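Local coordinates for ferric vibriobactin ABC transporter, periplasmic ferric vibriobactin-binding protein (Vibrio cholerae, PDB 3R5T) that binds iron-loaded vibriobactin in the periplasm of Vibrio cholerae and probably delivers it to an ABC transporter for import, at residues E220-T223 / Q224-A227; S281-R284 / R285-E289. All blocks are in the same frame, centred on the assembly; numbering follows the deposited sequence.

Overall arrangement
Both contacts are local, each made within one continuous run of chain, and they come in series: interaction 1 (220-227) closes before interaction 2 (281-289) opens. Their centres are 27 Å apart and their nearest atoms about 12 Å, so they do not touch. Interaction 1 is a turn in the connection between strands 214-217 and 229-233, two members of the mixed sheet that also holds 165-169. Interaction 2 is the C-terminal end of helix 272-286, which follows strand 260-264, at one edge of that same sheet. Both therefore pack the periphery of the C-terminal lobe of this siderophore-binding protein rather than its pocket, the L222 side chain lying about 10 Å from the bound vibriobactin.

Interaction 1 of 2, residues E220-T223 / Q224-A227; sequences EHLT and QLQA
H221 and Q224 run side by side, and ND1-H of H221 donates a hydrogen bond to OE1 of Q224: the two atoms are 2.6 Å apart, with an N-H...O angle of 166°. The acceptor lies in the ring plane at its edge, and ring and amide are nearly coplanar, 19° apart. An extended Q224 chain beyond CG (chi2 175°) carries the amide back to the ring. The backbone turns tightly here, Q224 N bonding to H221 O at 2.9 Å and L225 N to L222 O at 3.3 Å, consecutive i to i+3 bonds as in overlapping beta turns.

The packed side belongs to the leucines. L222 and L225 point the same way, CD2 of L222 meeting CD1 of L225 at 3.8 Å, and both rest on V168 of strand 165-169, so the leucine side of the loop packs against the sheet. The outer side is looser and polar. There T223 OG1 turns back to E220 O at 2.8 Å, nearly along the C=O axis, and that carbonyl also takes T223 N. A water bridges T223 O and L225 O, donating to each.

W204 stacks on the imidazole and also touches Q224. The H221-Q224 bond and the W204 stack together limit the ring's rotation, and the bond is consistent with a tautomer or protonation state that carries a hydrogen on ND1.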
ATOM      1  N   GLU A 220     -21.838   7.919  -9.287  1.00 19.46           N
ATOM      2  CA  GLU A 220     -22.497   9.212  -9.060  1.00 21.75           C
ATOM      3  C   GLU A 220     -21.992   9.939  -7.816  1.00 21.30           C
ATOM      4  O   GLU A 220     -22.002  11.172  -7.761  1.00 22.55           O
ATOM      5  CB  GLU A 220     -24.025   9.064  -8.961  1.00 26.44           C
ATOM      6  CG  GLU A 220     -24.712   8.772 -10.276  1.00 31.80           C
ATOM      7  CD  GLU A 220     -24.316   7.428 -10.832  1.00 39.34           C
ATOM      8  OE1 GLU A 220     -24.156   6.485 -10.022  1.00 36.35           O
ATOM      9  OE2 GLU A 220     -24.163   7.322 -12.071  1.00 41.36           O
ATOM     10  N   HIS A 221     -21.580   9.193  -6.796  1.00 17.78           N
ATOM     11  CA  HIS A 221     -21.103   9.835  -5.569  1.00 19.25           C
ATOM     12  C   HIS A 221     -19.839  10.672  -5.770  1.00 18.73           C
ATOM     13  O   HIS A 221     -19.550  11.556  -4.953  1.00 20.46           O
ATOM     14  CB  HIS A 221     -20.883   8.817  -4.445  1.00 22.58           C
ATOM     15  CG  HIS A 221     -22.148   8.229  -3.896  1.00 24.21           C
ATOM     16  ND1 HIS A 221     -23.117   8.984  -3.270  1.00 25.19           N
ATOM     17  CD2 HIS A 221     -22.590   6.949  -3.861  1.00 24.82           C
ATOM     18  CE1 HIS A 221     -24.106   8.197  -2.883  1.00 25.58           C
ATOM     19  NE2 HIS A 221     -23.811   6.956  -3.231  1.00 25.22           N
ATOM     20  N   LEU A 222     -19.067  10.374  -6.814  1.00 20.97           N
ATOM     21  CA  LEU A 222     -17.890  11.188  -7.123  1.00 19.84           C
ATOM     22  C   LEU A 222     -18.243  12.658  -7.286  1.00 21.57           C
ATOM     23  O   LEU A 222     -17.443  13.537  -6.943  1.00 21.09           O
ATOM     24  CB  LEU A 222     -17.183  10.694  -8.393  1.00 18.90           C
ATOM     25  CG  LEU A 222     -16.413   9.368  -8.334  1.00 17.61           C
ATOM     26  CD1 LEU A 222     -15.861   9.065  -9.714  1.00 20.00           C
ATOM     27  CD2 LEU A 222     -15.287   9.412  -7.290  1.00 17.31           C
ATOM     28  N   THR A 223     -19.443  12.936  -7.788  1.00 19.72           N
ATOM     29  CA  THR A 223     -19.861  14.327  -7.973  1.00 21.42           C
ATOM     30  C   THR A 223     -20.026  15.072  -6.656  1.00 22.58           C
ATOM     31  O   THR A 223     -20.096  16.290  -6.655  1.00 23.89           O
ATOM     32  CB  THR A 223     -21.193  14.455  -8.736  1.00 22.58           C
ATOM     33  OG1 THR A 223     -22.258  13.917  -7.941  1.00 21.32           O
ATOM     34  CG2 THR A 223     -21.127  13.745 -10.087  1.00 21.33           C
ATOM     35  N   GLN A 224     -20.086  14.333  -5.546  1.00 22.85           N
ATOM     36  CA  GLN A 224     -20.340  14.931  -4.235  1.00 23.65           C
ATOM     37  C   GLN A 224     -19.070  15.247  -3.458  1.00 22.50           C
ATOM     38  O   GLN A 224     -19.142  15.820  -2.366  1.00 22.45           O
ATOM     39  CB  GLN A 224     -21.260  14.023  -3.417  1.00 25.67           C
ATOM     40  CG  GLN A 224     -22.617  13.807  -4.091  1.00 28.18           C
ATOM     41  CD  GLN A 224     -23.499  12.806  -3.356  1.00 31.10           C
ATOM     42  OE1 GLN A 224     -23.185  11.626  -3.277  1.00 30.69           O
ATOM     43  NE2 GLN A 224     -24.627  13.283  -2.832  1.00 34.30           N
ATOM     44  N   LEU A 225     -17.914  14.903  -4.021  1.00 20.11           N
ATOM     45  CA  LEU A 225     -16.644  15.189  -3.346  1.00 21.51           C
ATOM     46  C   LEU A 225     -16.406  16.700  -3.246  1.00 24.86           C
ATOM     47  O   LEU A 225     -16.649  17.446  -4.195  1.00 25.66           O
ATOM     48  CB  LEU A 225     -15.486  14.482  -4.062  1.00 20.82           C
ATOM     49  CG  LEU A 225     -15.539  12.958  -3.984  1.00 24.57           C
ATOM     50  CD1 LEU A 225     -14.538  12.325  -4.951  1.00 25.25           C
ATOM     51  CD2 LEU A 225     -15.271  12.501  -2.565  1.00 24.04           C
ATOM     52  N   GLN A 226     -15.940  17.162  -2.090  1.00 25.07           N
ATOM     53  CA  GLN A 226     -15.843  18.603  -1.880  1.00 28.49           C
ATOM     54  C   GLN A 226     -14.423  19.168  -1.895  1.00 26.72           C
ATOM     55  O   GLN A 226     -14.243  20.389  -1.980  1.00 26.98           O
ATOM     56  CB  GLN A 226     -16.551  19.012  -0.584  1.00 30.73           C
ATOM     57  CG  GLN A 226     -18.039  18.673  -0.533  1.00 36.86           C
ATOM     58  CD  GLN A 226     -18.911  19.634  -1.339  1.00 42.57           C
ATOM     59  OE1 GLN A 226     -20.108  19.777  -1.068  1.00 46.55           O
ATOM     60  NE2 GLN A 226     -18.319  20.294  -2.327  1.00 41.04           N
ATOM     61  N   ALA A 227     -13.423  18.300  -1.815  1.00 21.92           N
ATOM     62  CA  ALA A 227     -12.052  18.787  -1.702  1.00 25.77           C
ATOM     63  C   ALA A 227     -11.601  19.576  -2.929  1.00 25.48           C
ATOM     64  O   ALA A 227     -11.999  19.306  -4.073  1.00 23.36           O
ATOM     65  CB  ALA A 227     -11.078  17.648  -1.393  1.00 21.92           C
TER
HETATM   66  O   HOH W   1     -18.936  18.410  -5.152  1.00 26.48           O

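Interaction 2 of 2, residues S281-R284 / R285-E289; sequences SLLR and RFAGE
L282 and F286 cross at an angle, the leucine's CD2 lying in the plane of the phenyl ring at its edge, 3.9 Å from F286 CE1. The ring is brought there by its first torsion, which sets CG opposite the carbonyl carbon and beside the backbone N (chi1 -59°). One of its faces is taken by the neighbouring R285, whose CG sits over the ring centre, 4.0 Å above the plane. R285 reaches this position with CG opposite its own backbone N (chi1 -174°), and its chain then bends at chi3, its guanidinium forming a salt bridge through NH2 with D237. Y261 of strand 260-264 meets the phenyl ring edge-to-face.

These side chains crown the last turn of helix 272-286, where the i to i+4 ladder runs out: R285 N bonds to S281 O at 3.1 Å, F286 N to L282 O at 2.8 Å and A287 N to L283 O at 3.0 Å. A287 is the first residue to leave helical backbone angles, yet its amide still closes the final rung.

The methyl of A287 points back toward the helix, A287 CB lying 3.1 Å from L283 O and 4.0 Å from L283 CD2. L283, buried, continues from there onto V157 and L294, while F286 leans on L160 and P161.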
ATOM      1  N   SER A 281       7.139  13.080  -6.036  1.00 21.27           N
ATOM      2  CA  SER A 281       6.255  13.772  -6.978  1.00 24.68           C
ATOM      3  C   SER A 281       5.674  15.028  -6.341  1.00 25.73           C
ATOM      4  O   SER A 281       5.471  16.040  -7.012  1.00 27.66           O
ATOM      5  CB  SER A 281       5.136  12.850  -7.499  1.00 23.96           C
ATOM      6  OG  SER A 281       4.073  12.703  -6.567  1.00 25.92           O
ATOM      7  N   LEU A 282       5.430  14.973  -5.039  1.00 21.03           N
ATOM      8  CA  LEU A 282       4.890  16.127  -4.335  1.00 22.48           C
ATOM      9  C   LEU A 282       5.934  17.243  -4.236  1.00 23.34           C
ATOM     10  O   LEU A 282       5.602  18.421  -4.395  1.00 24.86           O
ATOM     11  CB  LEU A 282       4.384  15.725  -2.949  1.00 22.21           C
ATOM     12  CG  LEU A 282       3.221  14.724  -2.949  1.00 20.97           C
ATOM     13  CD1 LEU A 282       2.802  14.492  -1.525  1.00 19.55           C
ATOM     14  CD2 LEU A 282       2.046  15.232  -3.784  1.00 22.17           C
ATOM     15  N   LEU A 283       7.191  16.865  -4.001  1.00 22.35           N
ATOM     16  CA  LEU A 283       8.292  17.824  -3.972  1.00 23.14           C
ATOM     17  C   LEU A 283       8.430  18.539  -5.310  1.00 23.99           C
ATOM     18  O   LEU A 283       8.577  19.765  -5.365  1.00 23.79           O
ATOM     19  CB  LEU A 283       9.610  17.134  -3.627  1.00 22.95           C
ATOM     20  CG  LEU A 283       9.856  16.816  -2.150  1.00 23.37           C
ATOM     21  CD1 LEU A 283      11.004  15.821  -1.984  1.00 24.86           C
ATOM     22  CD2 LEU A 283      10.129  18.092  -1.377  1.00 23.14           C
ATOM     23  N   ARG A 284       8.399  17.771  -6.388  1.00 25.11           N
ATOM     24  CA  ARG A 284       8.552  18.336  -7.723  1.00 27.94           C
ATOM     25  C   ARG A 284       7.448  19.331  -8.049  1.00 29.28           C
ATOM     26  O   ARG A 284       7.706  20.363  -8.678  1.00 29.52           O
ATOM     27  CB  ARG A 284       8.574  17.229  -8.783  1.00 29.52           C
ATOM     28  CG  ARG A 284       9.869  16.439  -8.835  1.00 31.93           C
ATOM     29  CD  ARG A 284       9.831  15.369  -9.922  1.00 33.76           C
ATOM     30  NE  ARG A 284      10.759  14.289  -9.610  1.00 34.31           N
ATOM     31  CZ  ARG A 284      10.397  13.057  -9.272  1.00 32.57           C
ATOM     32  NH1 ARG A 284       9.114  12.710  -9.236  1.00 31.26           N
ATOM     33  NH2 ARG A 284      11.332  12.161  -8.999  1.00 32.81           N
ATOM     34  N   ARG A 285       6.218  19.028  -7.645  1.00 29.01           N
ATOM     35  CA  ARG A 285       5.112  19.916  -7.988  1.00 28.99           C
ATOM     36  C   ARG A 285       4.895  21.058  -7.007  1.00 28.44           C
ATOM     37  O   ARG A 285       4.550  22.162  -7.422  1.00 29.08           O
ATOM     38  CB  ARG A 285       3.791  19.165  -8.199  1.00 30.57           C
ATOM     39  CG  ARG A 285       2.693  20.112  -8.696  1.00 34.00           C
ATOM     40  CD  ARG A 285       1.412  19.408  -9.075  1.00 35.00           C
ATOM     41  NE  ARG A 285       1.427  18.879 -10.437  1.00 33.41           N
ATOM     42  CZ  ARG A 285       1.121  19.564 -11.540  1.00 31.84           C
ATOM     43  NH1 ARG A 285       0.794  20.848 -11.496  1.00 32.01           N
ATOM     44  NH2 ARG A 285       1.154  18.944 -12.708  1.00 31.10           N
ATOM     45  N   PHE A 286       5.082  20.795  -5.718  1.00 27.46           N
ATOM     46  CA  PHE A 286       4.690  21.766  -4.690  1.00 28.27           C
ATOM     47  C   PHE A 286       5.840  22.446  -3.935  1.00 30.14           C
ATOM     48  O   PHE A 286       5.599  23.347  -3.143  1.00 28.63           O
ATOM     49  CB  PHE A 286       3.698  21.139  -3.698  1.00 27.32           C
ATOM     50  CG  PHE A 286       2.427  20.636  -4.338  1.00 27.72           C
ATOM     51  CD1 PHE A 286       2.124  19.281  -4.332  1.00 25.43           C
ATOM     52  CD2 PHE A 286       1.535  21.515  -4.941  1.00 25.80           C
ATOM     53  CE1 PHE A 286       0.959  18.811  -4.926  1.00 26.81           C
ATOM     54  CE2 PHE A 286       0.364  21.046  -5.528  1.00 26.40           C
ATOM     55  CZ  PHE A 286       0.081  19.698  -5.518  1.00 25.30           C
ATOM     56  N   ALA A 287       7.076  22.027  -4.180  1.00 32.37           N
ATOM     57  CA  ALA A 287       8.231  22.669  -3.559  1.00 32.98           C
ATOM     58  C   ALA A 287       9.003  23.475  -4.600  1.00 35.11           C
ATOM     59  O   ALA A 287       8.903  23.213  -5.798  1.00 34.16           O
ATOM     60  CB  ALA A 287       9.129  21.637  -2.895  1.00 32.12           C
ATOM     61  N   GLY A 288       9.766  24.461  -4.147  1.00 45.99           N
ATOM     62  CA  GLY A 288      10.489  25.317  -5.071  1.00 49.02           C
ATOM     63  C   GLY A 288      11.807  24.697  -5.488  1.00 50.56           C
ATOM     64  O   GLY A 288      11.892  23.490  -5.743  1.00 47.25           O
ATOM     65  N   GLU A 289      12.838  25.530  -5.562  1.00 47.83           N
ATOM     66  CA  GLU A 289      14.196  25.046  -5.765  1.00 51.90           C
ATOM     67  C   GLU A 289      14.699  24.404  -4.481  1.00 52.83           C
ATOM     68  O   GLU A 289      15.901  24.343  -4.231  1.00 53.37           O
ATOM     69  CB  GLU A 289      15.122  26.185  -6.197  1.00 55.42           C
ATOM     70  CG  GLU A 289      15.250  26.326  -7.705  1.00 57.30           C
ATOM     71  CD  GLU A 289      13.907  26.309  -8.404  1.00 57.50           C
ATOM     72  OE1 GLU A 289      13.017  27.084  -7.994  1.00 57.10           O
ATOM     73  OE2 GLU A 289      13.741  25.522  -9.363  1.00 58.11           O
TER